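Local coordinates for Mgp-operon protein 3 (Mycoplasma pneumoniae, PDB 6RJ1), which probably takes part in attaching the bacterium to host cells, as a membrane-borne, extracellular adhesion protein, at residues Q9-Y17 with N25-A33; V54-K65 with I447-L458. All blocks are in the same frame, centred on the assembly; numbering follows the deposited sequence. Where two conformers were deposited one is given.

Contact 1: residues Q9-Y17 with N25-A33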
ATOM      1  N   GLN A   9     -15.532   3.966  19.677  1.00 70.26           N
ATOM      2  CA  GLN A   9     -16.053   4.756  18.572  1.00 70.17           C
ATOM      3  C   GLN A   9     -17.377   4.219  18.043  1.00 75.19           C
ATOM      4  O   GLN A   9     -17.590   3.007  18.007  1.00 76.03           O
ATOM      5  CB  GLN A   9     -15.033   4.804  17.428  1.00 71.28           C
ATOM      6  CG  GLN A   9     -15.297   5.900  16.390  1.00 70.19           C
ATOM      7  CD  GLN A   9     -14.403   5.781  15.185  1.00 77.22           C
ATOM      8  OE1 GLN A   9     -13.252   5.349  15.266  1.00 69.10           O
ATOM      9  NE2 GLN A   9     -14.917   6.176  14.030  1.00 69.72           N
ATOM     10  N   ASP A  10     -18.259   5.144  17.645  1.00 71.52           N
ATOM     11  CA  ASP A  10     -19.526   4.936  16.952  1.00 71.27           C
ATOM     12  C   ASP A  10     -19.643   6.135  16.006  1.00 73.49           C
ATOM     13  O   ASP A  10     -20.096   7.220  16.409  1.00 72.86           O
ATOM     14  CB  ASP A  10     -20.732   4.800  17.898  1.00 73.45           C
ATOM     15  CG  ASP A  10     -22.036   4.448  17.186  1.00 87.43           C
ATOM     16  OD1 ASP A  10     -21.977   3.949  16.030  1.00 87.09           O
ATOM     17  OD2 ASP A  10     -23.116   4.658  17.786  1.00 96.43           O
ATOM     18  N   HIS A  11     -19.187   5.927  14.755  0.50 69.20           N
ATOM     19  CA  HIS A  11     -19.090   6.889  13.659  0.50 68.88           C
ATOM     20  C   HIS A  11     -18.263   8.137  14.055  0.50 72.06           C
ATOM     21  O   HIS A  11     -17.039   8.099  13.911  0.50 71.73           O
ATOM     22  CB  HIS A  11     -20.455   7.251  13.028  0.50 69.83           C
ATOM     23  CG  HIS A  11     -20.328   8.222  11.887  0.50 73.43           C
ATOM     24  ND1 HIS A  11     -21.035   9.410  11.870  0.50 75.13           N
ATOM     25  CD2 HIS A  11     -19.511   8.186  10.805  0.50 75.34           C
ATOM     26  CE1 HIS A  11     -20.643  10.046  10.776  0.50 74.66           C
ATOM     27  NE2 HIS A  11     -19.738   9.343  10.096  0.50 75.07           N
ATOM     28  N   ASN A  12     -18.913   9.219  14.548  1.00 67.88           N
ATOM     29  CA  ASN A  12     -18.218  10.463  14.936  1.00 67.21           C
ATOM     30  C   ASN A  12     -18.167  10.682  16.446  1.00 70.68           C
ATOM     31  O   ASN A  12     -17.611  11.680  16.907  1.00 68.91           O
ATOM     32  CB  ASN A  12     -18.814  11.689  14.226  1.00 64.43           C
ATOM     33  CG  ASN A  12     -18.536  11.791  12.746  1.00 74.08           C
ATOM     34  OD1 ASN A  12     -17.647  11.143  12.175  1.00 64.84           O
ATOM     35  ND2 ASN A  12     -19.303  12.628  12.090  1.00 67.06           N
ATOM     36  N   THR A  13     -18.721   9.732  17.205  1.00 69.05           N
ATOM     37  CA  THR A  13     -18.790   9.789  18.657  1.00 69.57           C
ATOM     38  C   THR A  13     -17.818   8.817  19.315  1.00 74.94           C
ATOM     39  O   THR A  13     -17.767   7.648  18.936  1.00 75.60           O
ATOM     40  CB  THR A  13     -20.249   9.613  19.127  1.00 72.17           C
ATOM     41  OG1 THR A  13     -21.046  10.606  18.480  1.00 71.09           O
ATOM     42  CG2 THR A  13     -20.404   9.752  20.635  1.00 67.82           C
ATOM     43  N   LEU A  14     -17.041   9.326  20.292  1.00 71.17           N
ATOM     44  CA  LEU A  14     -16.112   8.567  21.118  1.00 70.63           C
ATOM     45  C   LEU A  14     -16.731   8.542  22.512  1.00 76.80           C
ATOM     46  O   LEU A  14     -16.778   9.579  23.182  1.00 77.02           O
ATOM     47  CB  LEU A  14     -14.704   9.196  21.116  1.00 69.94           C
ATOM     48  CG  LEU A  14     -13.971   9.217  19.762  1.00 73.74           C
ATOM     49  CD1 LEU A  14     -12.668   9.956  19.864  1.00 73.90           C
ATOM     50  CD2 LEU A  14     -13.729   7.819  19.226  1.00 72.62           C
ATOM     51  N   THR A  15     -17.293   7.380  22.912  1.00 74.20           N
ATOM     52  CA  THR A  15     -18.002   7.245  24.188  1.00 74.13           C
ATOM     53  C   THR A  15     -17.141   6.547  25.275  1.00 78.53           C
ATOM     54  O   THR A  15     -16.525   5.513  25.008  1.00 78.00           O
ATOM     55  CB  THR A  15     -19.387   6.577  23.964  1.00 80.81           C
ATOM     56  OG1 THR A  15     -20.202   7.373  23.113  1.00 82.03           O
ATOM     57  CG2 THR A  15     -20.159   6.319  25.241  1.00 81.40           C
ATOM     58  N   PRO A  16     -17.106   7.098  26.517  1.00 76.08           N
ATOM     59  CA  PRO A  16     -16.346   6.434  27.590  1.00 76.16           C
ATOM     60  C   PRO A  16     -17.159   5.330  28.265  1.00 80.79           C
ATOM     61  O   PRO A  16     -18.256   5.579  28.749  1.00 80.79           O
ATOM     62  CB  PRO A  16     -16.004   7.576  28.555  1.00 77.43           C
ATOM     63  CG  PRO A  16     -17.027   8.638  28.286  1.00 81.73           C
ATOM     64  CD  PRO A  16     -17.770   8.322  27.013  1.00 77.21           C
ATOM     65  N   TYR A  17     -16.626   4.108  28.276  1.00 77.21           N
ATOM     66  CA  TYR A  17     -17.265   2.957  28.897  1.00 77.14           C
ATOM     67  C   TYR A  17     -16.569   2.632  30.211  1.00 82.87           C
ATOM     68  O   TYR A  17     -15.338   2.682  30.288  1.00 83.35           O
ATOM     69  CB  TYR A  17     -17.257   1.745  27.952  1.00 77.20           C
ATOM     70  CG  TYR A  17     -18.332   1.808  26.892  1.00 78.21           C
ATOM     71  CD1 TYR A  17     -18.130   2.504  25.705  1.00 79.43           C
ATOM     72  CD2 TYR A  17     -19.555   1.172  27.073  1.00 79.86           C
ATOM     73  CE1 TYR A  17     -19.111   2.549  24.714  1.00 80.57           C
ATOM     74  CE2 TYR A  17     -20.546   1.215  26.093  1.00 80.98           C
ATOM     75  CZ  TYR A  17     -20.323   1.910  24.917  1.00 87.89           C
ATOM     76  OH  TYR A  17     -21.301   1.964  23.952  1.00 88.29           O
ATOM     77  N   ASN A  25     -21.177   8.591  29.787  1.00 80.62           N
ATOM     78  CA  ASN A  25     -21.927   9.714  29.211  1.00 80.20           C
ATOM     79  C   ASN A  25     -22.196   9.467  27.724  1.00 85.34           C
ATOM     80  O   ASN A  25     -21.683   8.493  27.168  1.00 86.33           O
ATOM     81  CB  ASN A  25     -21.231  11.073  29.468  1.00 76.96           C
ATOM     82  CG  ASN A  25     -19.809  11.181  28.969  1.00 89.75           C
ATOM     83  OD1 ASN A  25     -19.516  11.018  27.779  1.00 81.59           O
ATOM     84  ND2 ASN A  25     -18.893  11.499  29.868  1.00 79.09           N
ATOM     85  N   GLY A  26     -22.969  10.363  27.097  1.00 81.52           N
ATOM     86  CA  GLY A  26     -23.353  10.306  25.686  1.00 81.28           C
ATOM     87  C   GLY A  26     -22.227  10.298  24.662  1.00 84.31           C
ATOM     88  O   GLY A  26     -22.484  10.136  23.463  1.00 84.23           O
ATOM     89  N   GLY A  27     -20.993  10.492  25.129  1.00 79.43           N
ATOM     90  CA  GLY A  27     -19.806  10.501  24.286  1.00 78.60           C
ATOM     91  C   GLY A  27     -19.522  11.831  23.628  1.00 80.40           C
ATOM     92  O   GLY A  27     -20.360  12.739  23.635  1.00 79.90           O
ATOM     93  N   LEU A  28     -18.342  11.944  23.024  1.00 74.94           N
ATOM     94  CA  LEU A  28     -17.910  13.166  22.364  1.00 73.10           C
ATOM     95  C   LEU A  28     -18.131  13.095  20.847  1.00 75.60           C
ATOM     96  O   LEU A  28     -17.525  12.249  20.191  1.00 74.84           O
ATOM     97  CB  LEU A  28     -16.425  13.418  22.722  1.00 72.57           C
ATOM     98  CG  LEU A  28     -15.630  14.441  21.897  1.00 75.99           C
ATOM     99  CD1 LEU A  28     -15.761  15.835  22.468  1.00 75.88           C
ATOM    100  CD2 LEU A  28     -14.178  14.036  21.803  1.00 75.79           C
ATOM    101  N   ASP A  29     -18.986  13.994  20.292  1.00 71.16           N
ATOM    102  CA  ASP A  29     -19.200  14.088  18.847  1.00 70.14           C
ATOM    103  C   ASP A  29     -18.105  15.001  18.341  1.00 74.05           C
ATOM    104  O   ASP A  29     -18.225  16.228  18.395  1.00 74.28           O
ATOM    105  CB  ASP A  29     -20.593  14.624  18.467  1.00 71.52           C
ATOM    106  CG  ASP A  29     -20.929  14.571  16.971  1.00 80.14           C
ATOM    107  OD1 ASP A  29     -19.991  14.658  16.132  1.00 78.10           O
ATOM    108  OD2 ASP A  29     -22.124  14.447  16.640  1.00 89.94           O
ATOM    109  N   VAL A  30     -17.013  14.377  17.902  1.00 69.98           N
ATOM    110  CA  VAL A  30     -15.779  14.986  17.427  1.00 69.82           C
ATOM    111  C   VAL A  30     -16.034  16.102  16.385  1.00 74.98           C
ATOM    112  O   VAL A  30     -15.457  17.186  16.508  1.00 75.93           O
ATOM    113  CB  VAL A  30     -14.837  13.856  16.933  1.00 73.63           C
ATOM    114  CG1 VAL A  30     -13.700  14.374  16.076  1.00 73.46           C
ATOM    115  CG2 VAL A  30     -14.291  13.054  18.109  1.00 73.38           C
ATOM    116  N   VAL A  31     -16.937  15.859  15.415  1.00 70.70           N
ATOM    117  CA  VAL A  31     -17.278  16.802  14.342  1.00 69.87           C
ATOM    118  C   VAL A  31     -18.064  18.021  14.891  1.00 74.82           C
ATOM    119  O   VAL A  31     -17.688  19.161  14.586  1.00 74.31           O
ATOM    120  CB  VAL A  31     -17.972  16.077  13.155  1.00 73.01           C
ATOM    121  CG1 VAL A  31     -18.527  17.059  12.126  1.00 72.89           C
ATOM    122  CG2 VAL A  31     -17.011  15.106  12.487  1.00 72.54           C
ATOM    123  N   ARG A  32     -19.121  17.780  15.689  0.70 71.89           N
ATOM    124  CA  ARG A  32     -19.936  18.828  16.309  0.70 71.88           C
ATOM    125  C   ARG A  32     -19.098  19.689  17.269  0.70 75.97           C
ATOM    126  O   ARG A  32     -19.189  20.918  17.217  0.70 75.75           O
ATOM    127  CB  ARG A  32     -21.129  18.211  17.062  0.70 72.40           C
ATOM    128  CG  ARG A  32     -22.489  18.548  16.466  0.70 81.69           C
ATOM    129  CD  ARG A  32     -23.122  17.348  15.787  0.70 87.80           C
ATOM    130  NE  ARG A  32     -24.469  17.641  15.300  0.70 91.82           N
ATOM    131  CZ  ARG A  32     -25.337  16.726  14.876  0.70101.30           C
ATOM    132  NH1 ARG A  32     -25.018  15.437  14.897  0.70 79.67           N
ATOM    133  NH2 ARG A  32     -26.539  17.091  14.451  0.70 92.64           N
ATOM    134  N   ALA A  33     -18.271  19.036  18.125  1.00 72.46           N
ATOM    135  CA  ALA A  33     -17.412  19.691  19.131  1.00 72.16           C
ATOM    136  C   ALA A  33     -16.326  20.567  18.522  1.00 75.43           C
ATOM    137  O   ALA A  33     -15.963  21.577  19.125  1.00 75.07           O
ATOM    138  CB  ALA A  33     -16.786  18.656  20.053  1.00 72.97           C
TER
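The N12 side chain swings back beside its own backbone N (chi1 -71°), while V31 turns CG2 anti to its carbonyl carbon, and the two meet with N12 ND2 3.4 Å from V31 CG2. The amide is held from outside, N12 OD1 bonding to L42 N and ND2 to Y40 O. The motif is a beta hairpin of strands 13-17 and 28-29. Its antiparallel register rests on L14 and L28, a hydrogen-bonded pair: L14 N donates to L28 O at 3.0 Å, and L28 N to L14 O at 2.8 Å. T13 and D29 form the adjoining non-hydrogen-bonded pair, CA to CA 4.3 Å. Beyond this last bridge one more main-chain bond ties the start of helix 30-33 to the turn: V30 N donates to N12 O (2.9 Å). D29, the N-cap, accepts R32 N on OD1 from above its carboxylate plane. On the face carrying L14 and L28, L14 CD1 lies 3.9 Å from V30 CG2, and L53 covers both leucines. Towards the other end, N25 OD1 serves an Asx turn: G27 N reaches it on a lone pair in the carbonyl plane, and P16 CD lies 3.3 Å from that same N25 OD1.

Contact 2: residues V54-K65 with I447-L458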
ATOM      1  N   VAL A  54      -6.307  13.164  20.241  1.00 74.01           N
ATOM      2  CA  VAL A  54      -6.043  13.623  18.882  1.00 72.65           C
ATOM      3  C   VAL A  54      -6.982  12.880  17.924  1.00 74.36           C
ATOM      4  O   VAL A  54      -7.101  11.662  18.023  1.00 74.12           O
ATOM      5  CB  VAL A  54      -4.544  13.419  18.520  1.00 76.19           C
ATOM      6  CG1 VAL A  54      -4.237  13.914  17.114  1.00 75.47           C
ATOM      7  CG2 VAL A  54      -3.634  14.100  19.541  1.00 76.25           C
ATOM      8  N   ALA A  55      -7.659  13.610  17.020  1.00 69.12           N
ATOM      9  CA  ALA A  55      -8.581  13.019  16.040  1.00 68.06           C
ATOM     10  C   ALA A  55      -8.245  13.460  14.608  1.00 71.18           C
ATOM     11  O   ALA A  55      -7.595  14.484  14.420  1.00 71.11           O
ATOM     12  CB  ALA A  55     -10.023  13.375  16.388  1.00 68.45           C
ATOM     13  N   LEU A  56      -8.662  12.669  13.609  1.00 66.41           N
ATOM     14  CA  LEU A  56      -8.462  12.930  12.186  1.00 65.36           C
ATOM     15  C   LEU A  56      -9.823  12.892  11.495  1.00 69.57           C
ATOM     16  O   LEU A  56     -10.542  11.889  11.575  1.00 70.08           O
ATOM     17  CB  LEU A  56      -7.511  11.885  11.572  1.00 65.09           C
ATOM     18  CG  LEU A  56      -7.158  12.024  10.083  1.00 68.98           C
ATOM     19  CD1 LEU A  56      -6.518  13.374   9.783  1.00 68.80           C
ATOM     20  CD2 LEU A  56      -6.248  10.903   9.640  1.00 69.49           C
ATOM     21  N   VAL A  57     -10.179  13.988  10.834  1.00 65.08           N
ATOM     22  CA  VAL A  57     -11.469  14.111  10.150  1.00 64.39           C
ATOM     23  C   VAL A  57     -11.312  14.561   8.693  1.00 67.75           C
ATOM     24  O   VAL A  57     -10.452  15.393   8.391  1.00 67.29           O
ATOM     25  CB  VAL A  57     -12.481  15.022  10.921  1.00 67.38           C
ATOM     26  CG1 VAL A  57     -12.953  14.379  12.226  1.00 66.69           C
ATOM     27  CG2 VAL A  57     -11.915  16.419  11.165  1.00 66.84           C
ATOM     28  N   ARG A  58     -12.181  14.051   7.814  1.00 63.55           N
ATOM     29  CA  ARG A  58     -12.202  14.401   6.398  1.00 63.41           C
ATOM     30  C   ARG A  58     -13.634  14.572   5.903  1.00 68.21           C
ATOM     31  O   ARG A  58     -14.549  14.035   6.510  1.00 67.78           O
ATOM     32  CB  ARG A  58     -11.422  13.362   5.557  1.00 62.75           C
ATOM     33  CG  ARG A  58     -12.083  12.007   5.435  1.00 63.20           C
ATOM     34  CD  ARG A  58     -11.168  10.992   4.789  1.00 62.50           C
ATOM     35  NE  ARG A  58     -11.757   9.652   4.840  1.00 60.00           N
ATOM     36  CZ  ARG A  58     -11.164   8.554   4.396  1.00 71.80           C
ATOM     37  NH1 ARG A  58      -9.952   8.616   3.858  1.00 62.12           N
ATOM     38  NH2 ARG A  58     -11.778   7.383   4.482  1.00 62.36           N
ATOM     39  N   SER A  59     -13.831  15.310   4.808  1.00 66.78           N
ATOM     40  CA  SER A  59     -15.158  15.539   4.241  1.00 67.38           C
ATOM     41  C   SER A  59     -15.218  15.061   2.804  1.00 73.47           C
ATOM     42  O   SER A  59     -14.268  15.278   2.048  1.00 73.01           O
ATOM     43  CB  SER A  59     -15.531  17.017   4.327  1.00 71.14           C
ATOM     44  OG  SER A  59     -16.561  17.371   3.421  1.00 81.59           O
ATOM     45  N   ALA A  60     -16.354  14.437   2.419  1.00 71.45           N
ATOM     46  CA  ALA A  60     -16.608  13.945   1.058  1.00 70.75           C
ATOM     47  C   ALA A  60     -16.882  15.122   0.095  1.00 74.14           C
ATOM     48  O   ALA A  60     -17.090  14.922  -1.107  1.00 74.34           O
ATOM     49  CB  ALA A  60     -17.782  12.983   1.067  1.00 71.35           C
ATOM     50  N   LEU A  61     -16.886  16.345   0.630  1.00 69.46           N
ATOM     51  CA  LEU A  61     -17.111  17.545  -0.155  1.00 69.03           C
ATOM     52  C   LEU A  61     -15.809  18.209  -0.574  1.00 73.27           C
ATOM     53  O   LEU A  61     -15.856  19.222  -1.271  1.00 74.25           O
ATOM     54  CB  LEU A  61     -18.021  18.537   0.586  1.00 69.01           C
ATOM     55  CG  LEU A  61     -19.501  18.172   0.667  1.00 73.42           C
ATOM     56  CD1 LEU A  61     -20.206  19.057   1.659  1.00 73.53           C
ATOM     57  CD2 LEU A  61     -20.183  18.260  -0.687  1.00 75.97           C
ATOM     58  N   VAL A  62     -14.650  17.647  -0.167  1.00 68.66           N
ATOM     59  CA  VAL A  62     -13.339  18.184  -0.531  1.00 67.84           C
ATOM     60  C   VAL A  62     -13.131  18.054  -2.053  1.00 71.67           C
ATOM     61  O   VAL A  62     -13.459  17.015  -2.622  1.00 72.00           O
ATOM     62  CB  VAL A  62     -12.179  17.575   0.314  1.00 71.36           C
ATOM     63  CG1 VAL A  62     -11.863  16.127  -0.071  1.00 70.93           C
ATOM     64  CG2 VAL A  62     -10.929  18.444   0.245  1.00 71.07           C
ATOM     65  N   ARG A  63     -12.670  19.129  -2.711  1.00 66.89           N
ATOM     66  CA  ARG A  63     -12.406  19.125  -4.147  1.00 65.85           C
ATOM     67  C   ARG A  63     -11.020  19.689  -4.431  1.00 68.54           C
ATOM     68  O   ARG A  63     -10.680  20.758  -3.929  1.00 67.36           O
ATOM     69  CB  ARG A  63     -13.514  19.853  -4.943  1.00 63.27           C
ATOM     70  CG  ARG A  63     -14.855  19.103  -4.991  1.00 62.72           C
ATOM     71  CD  ARG A  63     -14.765  17.714  -5.617  1.00 63.42           C
ATOM     72  NE  ARG A  63     -16.065  17.043  -5.681  1.00 69.84           N
ATOM     73  CZ  ARG A  63     -16.626  16.372  -4.674  1.00 82.89           C
ATOM     74  NH1 ARG A  63     -16.010  16.279  -3.502  1.00 66.13           N
ATOM     75  NH2 ARG A  63     -17.811  15.793  -4.834  1.00 67.78           N
ATOM     76  N   VAL A  64     -10.198  18.935  -5.183  1.00 64.18           N
ATOM     77  CA  VAL A  64      -8.829  19.350  -5.499  1.00 63.48           C
ATOM     78  C   VAL A  64      -8.654  19.552  -7.008  1.00 69.76           C
ATOM     79  O   VAL A  64      -9.227  18.807  -7.804  1.00 69.78           O
ATOM     80  CB  VAL A  64      -7.753  18.406  -4.871  1.00 65.71           C
ATOM     81  CG1 VAL A  64      -6.336  18.894  -5.151  1.00 65.12           C
ATOM     82  CG2 VAL A  64      -7.958  18.251  -3.366  1.00 65.05           C
ATOM     83  N   LYS A  65      -7.895  20.598  -7.392  1.00 67.50           N
ATOM     84  CA  LYS A  65      -7.566  20.879  -8.783  1.00 67.48           C
ATOM     85  C   LYS A  65      -6.049  20.975  -8.983  1.00 71.92           C
ATOM     86  O   LYS A  65      -5.318  21.417  -8.091  1.00 70.95           O
ATOM     87  CB  LYS A  65      -8.319  22.112  -9.338  1.00 70.10           C
ATOM     88  CG  LYS A  65      -7.848  23.483  -8.845  1.00 88.11           C
ATOM     89  CD  LYS A  65      -8.488  24.639  -9.606  1.00 96.47           C
ATOM     90  CE  LYS A  65      -8.099  26.014  -9.086  1.00109.52           C
ATOM     91  NZ  LYS A  65      -8.599  26.272  -7.701  1.00114.89           N
ATOM     92  N   ILE A 447      -6.767  13.462  -8.370  1.00 61.95           N
ATOM     93  CA  ILE A 447      -6.077  14.303  -7.387  1.00 61.97           C
ATOM     94  C   ILE A 447      -6.931  14.530  -6.118  1.00 66.53           C
ATOM     95  O   ILE A 447      -6.377  14.540  -5.011  1.00 67.98           O
ATOM     96  CB  ILE A 447      -5.533  15.621  -8.019  1.00 64.54           C
ATOM     97  CG1 ILE A 447      -4.491  16.302  -7.103  1.00 64.74           C
ATOM     98  CG2 ILE A 447      -6.636  16.591  -8.459  1.00 64.17           C
ATOM     99  CD1 ILE A 447      -3.187  15.540  -6.907  1.00 69.36           C
ATOM    100  N   THR A 448      -8.263  14.662  -6.273  1.00 61.04           N
ATOM    101  CA  THR A 448      -9.203  14.822  -5.158  1.00 59.24           C
ATOM    102  C   THR A 448      -9.251  13.505  -4.363  1.00 62.09           C
ATOM    103  O   THR A 448      -9.174  13.524  -3.130  1.00 62.09           O
ATOM    104  CB  THR A 448     -10.581  15.211  -5.713  1.00 60.08           C
ATOM    105  OG1 THR A 448     -10.461  16.427  -6.444  1.00 57.76           O
ATOM    106  CG2 THR A 448     -11.641  15.341  -4.630  1.00 54.56           C
ATOM    107  N   GLN A 449      -9.365  12.363  -5.085  1.00 57.72           N
ATOM    108  CA  GLN A 449      -9.422  11.021  -4.502  1.00 57.33           C
ATOM    109  C   GLN A 449      -8.153  10.710  -3.761  1.00 60.60           C
ATOM    110  O   GLN A 449      -8.220  10.095  -2.703  1.00 60.89           O
ATOM    111  CB  GLN A 449      -9.689   9.935  -5.555  1.00 58.35           C
ATOM    112  CG  GLN A 449     -10.934  10.139  -6.416  1.00 66.77           C
ATOM    113  CD  GLN A 449     -12.259   9.951  -5.718  1.00 72.23           C
ATOM    114  OE1 GLN A 449     -12.358   9.828  -4.488  1.00 63.12           O
ATOM    115  NE2 GLN A 449     -13.313   9.919  -6.513  1.00 57.15           N
ATOM    116  N   LEU A 450      -7.002  11.156  -4.295  1.00 56.38           N
ATOM    117  CA  LEU A 450      -5.708  10.967  -3.650  1.00 55.93           C
ATOM    118  C   LEU A 450      -5.631  11.814  -2.377  1.00 62.56           C
ATOM    119  O   LEU A 450      -5.099  11.332  -1.377  1.00 63.15           O
ATOM    120  CB  LEU A 450      -4.530  11.266  -4.593  1.00 55.13           C
ATOM    121  CG  LEU A 450      -4.310  10.313  -5.767  1.00 58.40           C
ATOM    122  CD1 LEU A 450      -3.379  10.924  -6.790  1.00 58.13           C
ATOM    123  CD2 LEU A 450      -3.804   8.965  -5.312  1.00 59.30           C
ATOM    124  N   TYR A 451      -6.207  13.037  -2.379  1.00 59.36           N
ATOM    125  CA  TYR A 451      -6.208  13.851  -1.165  1.00 59.46           C
ATOM    126  C   TYR A 451      -7.069  13.216  -0.067  1.00 65.12           C
ATOM    127  O   TYR A 451      -6.586  13.028   1.054  1.00 65.44           O
ATOM    128  CB  TYR A 451      -6.599  15.323  -1.419  1.00 60.41           C
ATOM    129  CG  TYR A 451      -6.637  16.131  -0.135  1.00 62.61           C
ATOM    130  CD1 TYR A 451      -5.463  16.619   0.442  1.00 64.10           C
ATOM    131  CD2 TYR A 451      -7.831  16.323   0.559  1.00 63.51           C
ATOM    132  CE1 TYR A 451      -5.484  17.302   1.656  1.00 64.25           C
ATOM    133  CE2 TYR A 451      -7.861  16.997   1.777  1.00 63.86           C
ATOM    134  CZ  TYR A 451      -6.688  17.490   2.317  1.00 70.69           C
ATOM    135  OH  TYR A 451      -6.729  18.164   3.506  1.00 73.08           O
ATOM    136  N   HIS A 452      -8.336  12.886  -0.398  1.00 61.95           N
ATOM    137  CA  HIS A 452      -9.303  12.273   0.520  1.00 61.31           C
ATOM    138  C   HIS A 452      -8.807  10.954   1.114  1.00 64.69           C
ATOM    139  O   HIS A 452      -8.954  10.747   2.314  1.00 64.73           O
ATOM    140  CB  HIS A 452     -10.657  12.090  -0.169  1.00 61.82           C
ATOM    141  CG  HIS A 452     -11.773  11.782   0.775  1.00 64.78           C
ATOM    142  ND1 HIS A 452     -12.220  10.494   0.956  1.00 66.48           N
ATOM    143  CD2 HIS A 452     -12.495  12.611   1.563  1.00 66.27           C
ATOM    144  CE1 HIS A 452     -13.205  10.573   1.835  1.00 65.80           C
ATOM    145  NE2 HIS A 452     -13.404  11.831   2.230  1.00 66.04           N
ATOM    146  N   THR A 453      -8.195  10.080   0.294  1.00 60.88           N
ATOM    147  CA  THR A 453      -7.650   8.805   0.776  1.00 59.70           C
ATOM    148  C   THR A 453      -6.335   8.987   1.570  1.00 63.18           C
ATOM    149  O   THR A 453      -6.064   8.185   2.454  1.00 63.32           O
ATOM    150  CB  THR A 453      -7.514   7.764  -0.357  1.00 63.79           C
ATOM    151  OG1 THR A 453      -6.734   8.295  -1.427  1.00 62.64           O
ATOM    152  CG2 THR A 453      -8.858   7.264  -0.874  1.00 60.30           C
ATOM    153  N   SER A 454      -5.523  10.023   1.263  1.00 60.49           N
ATOM    154  CA  SER A 454      -4.245  10.264   1.955  1.00 60.56           C
ATOM    155  C   SER A 454      -4.393  10.700   3.430  1.00 65.74           C
ATOM    156  O   SER A 454      -3.441  10.573   4.208  1.00 65.13           O
ATOM    157  CB  SER A 454      -3.373  11.252   1.190  1.00 62.55           C
ATOM    158  OG  SER A 454      -3.936  12.553   1.163  1.00 68.17           O
ATOM    159  N   THR A 455      -5.576  11.208   3.806  1.00 62.56           N
ATOM    160  CA  THR A 455      -5.852  11.655   5.172  1.00 62.40           C
ATOM    161  C   THR A 455      -6.611  10.526   5.866  1.00 67.28           C
ATOM    162  O   THR A 455      -7.812  10.648   6.141  1.00 66.97           O
ATOM    163  CB  THR A 455      -6.567  13.015   5.143  1.00 68.70           C
ATOM    164  OG1 THR A 455      -7.850  12.875   4.530  1.00 70.28           O
ATOM    165  CG2 THR A 455      -5.768  14.081   4.411  1.00 63.18           C
ATOM    166  N   ALA A 456      -5.896   9.401   6.118  1.00 64.30           N
ATOM    167  CA  ALA A 456      -6.483   8.176   6.657  1.00 64.20           C
ATOM    168  C   ALA A 456      -5.988   7.724   8.045  1.00 68.87           C
ATOM    169  O   ALA A 456      -6.798   7.226   8.834  1.00 67.42           O
ATOM    170  CB  ALA A 456      -6.295   7.041   5.652  1.00 64.65           C
ATOM    171  N   GLN A 457      -4.676   7.827   8.322  1.00 66.55           N
ATOM    172  CA  GLN A 457      -4.113   7.335   9.589  1.00 66.67           C
ATOM    173  C   GLN A 457      -3.201   8.354  10.252  1.00 70.86           C
ATOM    174  O   GLN A 457      -2.412   8.993   9.558  1.00 70.72           O
ATOM    175  CB  GLN A 457      -3.315   6.035   9.344  1.00 68.14           C
ATOM    176  CG  GLN A 457      -4.057   4.941   8.591  1.00 71.53           C
ATOM    177  CD  GLN A 457      -3.192   3.727   8.417  1.00 82.52           C
ATOM    178  OE1 GLN A 457      -2.984   2.959   9.361  1.00 80.74           O
ATOM    179  NE2 GLN A 457      -2.674   3.527   7.206  1.00 66.38           N
ATOM    180  N   LEU A 458      -3.256   8.468  11.592  1.00 68.07           N
ATOM    181  CA  LEU A 458      -2.397   9.413  12.307  1.00 67.88           C
ATOM    182  C   LEU A 458      -1.584   8.792  13.457  1.00 72.56           C
ATOM    183  O   LEU A 458      -1.820   7.657  13.873  1.00 72.56           O
ATOM    184  CB  LEU A 458      -3.151  10.686  12.795  1.00 67.93           C
ATOM    185  CG  LEU A 458      -4.318  10.591  13.804  1.00 72.40           C
ATOM    186  CD1 LEU A 458      -3.833  10.382  15.198  1.00 72.62           C
ATOM    187  CD2 LEU A 458      -5.013  11.904  13.896  1.00 75.09           C
TER
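T448 OG1 receives the backbone N-H of V64 at 2.8 Å, with 157° at the hydrogen, so a helix side chain grips the start of strand 64-66. The other branch of this threonine, CG2, points back to the preceding turn and rests against the V62 carbonyl. A second polar link lies further along helix 446-454, where R58 NH1 donates to H452 O at 2.8 Å. R58 places CG between its backbone N and carbonyl carbon, then runs extended to NE, which carries the chain across the imidazole. Its guanidinium stacks on H452, centres 4.4 Å apart and planes 17° off parallel; R58 CD also makes a CH-pi contact over the ring face, 3.6 Å from the H452 centroid. At the ring edge sit V62 CG1 and S59 O, and H452 ND1 bonds outward to G367 O, so the imidazole is fixed from several directions. Apolar contacts fill in beside these bonds: V62 CG2 lies 3.7 Å from Y451 CE2, V64 packs on I447 and on Y451 CB, and L458 CD2 sits between L56 CB (3.4 Å) and V54 CG1 (3.9 Å). Strand 54-59 and helix 447-454 run nearly antiparallel, at 155°, their axes approaching to 9.0 Å. The contact thus joins a helix and the edge strand 457-461 of a mixed eight-stranded sheet to strand 52-59 of that sheet, far away in sequence. The helix also meets strand 477-482, W477 touching I447 and L450 and W479 touching S454, while D44 and K46 of strand 40-48 bond the backbone of L458.

Overall arrangement
Contact 1 is local and partly buried, its centre about 30 Å from the centre of the chain, and joins neighbours in sequence. Contact 2 is buried, its centre about 16 Å from the centre of the chain, and joins segments more than 380 residues apart. Their chemistry differs accordingly: main-chain pairing and helix capping carry the hairpin, whereas side-chain hydrogen bonds, a guanidinium-imidazole stack and apolar packing carry the strand-to-helix contact. They meet at strand 52-59, which is sandwiched: V30 CG1 packs on A55 CB at 3.8 Å and on V57 CG1 at 3.9 Å, while the alternate residues L56 and R58 point toward 447-458. Each contact thus covers a different face of one strand.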